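Local coordinates for putative uncharacterized protein (Pyrococcus furiosus, PDB 3VR0) that acts as an activator of the archaeal proteasome and is a PAC2-family homolog of proteasome assembly chaperones, at residues Glu51-Glu56 / Leu102-Gly107. Sequence-based numbering, arbitrary orientation.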
loop_
_atom_site.group_PDB
_atom_site.type_symbol
_atom_site.label_atom_id
_atom_site.label_comp_id
_atom_site.label_asym_id
_atom_site.label_seq_id
_atom_site.Cartn_x
_atom_site.Cartn_y
_atom_site.Cartn_z
ATOM N N GLU C 51 10.636 22.933 18.685
ATOM C CA GLU C 51 9.784 24.119 18.837
ATOM C C GLU C 51 10.348 25.093 19.869
ATOM O O GLU C 51 10.293 26.319 19.685
ATOM C CB GLU C 51 8.373 23.765 19.223
ATOM C CG GLU C 51 7.568 23.145 18.075
ATOM C CD GLU C 51 6.190 22.739 18.543
ATOM O OE1 GLU C 51 6.042 22.391 19.734
ATOM O OE2 GLU C 51 5.243 22.809 17.745
ATOM N N HIS C 52 10.900 24.547 20.941
ATOM C CA HIS C 52 11.476 25.386 21.959
ATOM C C HIS C 52 12.710 26.065 21.398
ATOM O O HIS C 52 12.954 27.236 21.668
ATOM C CB HIS C 52 11.848 24.601 23.216
ATOM C CG HIS C 52 12.262 25.487 24.342
ATOM N ND1 HIS C 52 11.449 26.492 24.828
ATOM C CD2 HIS C 52 13.410 25.556 25.051
ATOM C CE1 HIS C 52 12.076 27.133 25.799
ATOM N NE2 HIS C 52 13.261 26.575 25.965
ATOM N N LEU C 53 13.483 25.324 20.607
ATOM C CA LEU C 53 14.660 25.896 19.986
ATOM C C LEU C 53 14.266 26.978 18.969
ATOM O O LEU C 53 14.850 28.053 18.967
ATOM C CB LEU C 53 15.569 24.832 19.394
ATOM C CG LEU C 53 16.902 25.257 18.784
ATOM C CD1 LEU C 53 17.907 25.814 19.845
ATOM C CD2 LEU C 53 17.477 24.034 18.069
ATOM N N ILE C 54 13.261 26.716 18.145
ATOM C CA ILE C 54 12.743 27.734 17.237
ATOM C C ILE C 54 12.462 29.028 18.009
ATOM O O ILE C 54 12.932 30.108 17.614
ATOM C CB ILE C 54 11.417 27.317 16.518
ATOM C CG1 ILE C 54 11.543 26.001 15.713
ATOM C CG2 ILE C 54 10.834 28.453 15.704
ATOM C CD1 ILE C 54 12.548 25.981 14.816
ATOM N N GLN C 55 11.650 28.900 19.063
ATOM C CA GLN C 55 11.179 30.053 19.860
ATOM C C GLN C 55 12.279 30.845 20.513
ATOM O O GLN C 55 12.290 32.042 20.397
ATOM C CB GLN C 55 10.165 29.654 20.933
ATOM C CG GLN C 55 8.857 29.186 20.376
ATOM C CD GLN C 55 8.229 30.231 19.452
ATOM O OE1 GLN C 55 8.002 29.962 18.257
ATOM N NE2 GLN C 55 7.955 31.441 19.998
ATOM N N GLU C 56 13.204 30.172 21.181
ATOM C CA GLU C 56 14.261 30.869 21.913
ATOM C C GLU C 56 15.276 31.542 20.990
ATOM O O GLU C 56 15.880 32.543 21.358
ATOM C CB GLU C 56 14.959 29.923 22.881
ATOM C CG GLU C 56 13.995 29.378 23.956
ATOM C CD GLU C 56 13.301 30.519 24.730
ATOM O OE1 GLU C 56 14.026 31.434 25.154
ATOM O OE2 GLU C 56 12.052 30.506 24.889
ATOM N N LEU C 102 21.798 27.418 11.410
ATOM C CA LEU C 102 20.898 26.269 11.579
ATOM C C LEU C 102 19.772 26.278 10.583
ATOM O O LEU C 102 19.262 27.352 10.224
ATOM C CB LEU C 102 20.291 26.194 12.987
ATOM C CG LEU C 102 21.379 26.244 14.089
ATOM C CD1 LEU C 102 20.778 26.375 15.474
ATOM C CD2 LEU C 102 22.329 25.025 13.973
ATOM N N ILE C 103 19.390 25.062 10.161
ATOM C CA ILE C 103 18.055 24.788 9.616
ATOM C C ILE C 103 17.376 23.778 10.563
ATOM O O ILE C 103 17.974 22.726 10.920
ATOM C CB ILE C 103 18.146 24.164 8.186
ATOM C CG1 ILE C 103 18.925 25.090 7.248
ATOM C CG2 ILE C 103 16.692 23.780 7.607
ATOM C CD1 ILE C 103 19.130 24.526 5.859
ATOM N N ILE C 104 16.130 24.075 10.924
ATOM C CA ILE C 104 15.412 23.261 11.844
ATOM C C ILE C 104 14.088 22.889 11.193
ATOM O O ILE C 104 13.377 23.747 10.716
ATOM C CB ILE C 104 15.157 23.981 13.210
ATOM C CG1 ILE C 104 16.474 24.430 13.836
ATOM C CG2 ILE C 104 14.362 23.029 14.184
ATOM C CD1 ILE C 104 16.292 25.521 14.943
ATOM N N VAL C 105 13.788 21.597 11.130
ATOM C CA VAL C 105 12.501 21.179 10.579
ATOM C C VAL C 105 11.654 20.630 11.714
ATOM O O VAL C 105 12.161 19.928 12.585
ATOM C CB VAL C 105 12.641 20.097 9.448
ATOM C CG1 VAL C 105 13.293 18.790 9.964
ATOM C CG2 VAL C 105 11.299 19.790 8.807
ATOM N N THR C 106 10.379 20.972 11.693
ATOM C CA THR C 106 9.367 20.334 12.520
ATOM C C THR C 106 8.066 20.248 11.699
ATOM O O THR C 106 8.045 20.561 10.516
ATOM C CB THR C 106 9.178 21.083 13.895
ATOM O OG1 THR C 106 8.400 20.274 14.785
ATOM C CG2 THR C 106 8.485 22.457 13.766
ATOM N N GLY C 107 6.971 19.843 12.307
ATOM C CA GLY C 107 5.733 19.765 11.561
ATOM C C GLY C 107 4.643 18.959 12.219
ATOM O O GLY C 107 4.772 18.518 13.372
#
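Leu53 and Ile54 meet Ile104 through aliphatic branches alone; the nearby imidazole of His52 takes no part, one of its faces lying under Glu56 CG, 3.4 Å above the ring plane and displaced from the ring centre. That ring is turned away from the strand, and its NE2 hydrogen-bonds to Asp240 O. The closest approach across the interface is Ile54 CD1 to Ile104 CG2, at 3.5 Å; the two side chains lie alongside each other, pointing opposite ways. In Ile54 a chi2 of -54° bends CD1 out of an extended chain and brings it against the branch point as well, 3.7 Å from Ile104 CB. Leu53 instead crosses Ile104 roughly at right angles, its CD2 lying 3.7 Å from Ile104 CD1. That same Ile104 CD1 is 3.8 Å from Ile54 CD1, so one methyl touches both helix residues. Helix 45-57 packs on one face of this PAC2-family chain's mixed sheet, the N-to-C direction of its segment 51-56 making 130° with that of strand 102-107, their axes 9.3 Å apart at the closest. The helix also reaches both neighbouring strands, Leu53 touching Ile36 on parallel strand 34-37, which leads into the helix, and Ile54 touching Tyr90 on antiparallel strand 87-92. Toward Gly107 the fit is looser, with Glu51 CG 4.4 Å from Thr106 OG1, a hydroxyl hydrogen-bonded to Gly38 O.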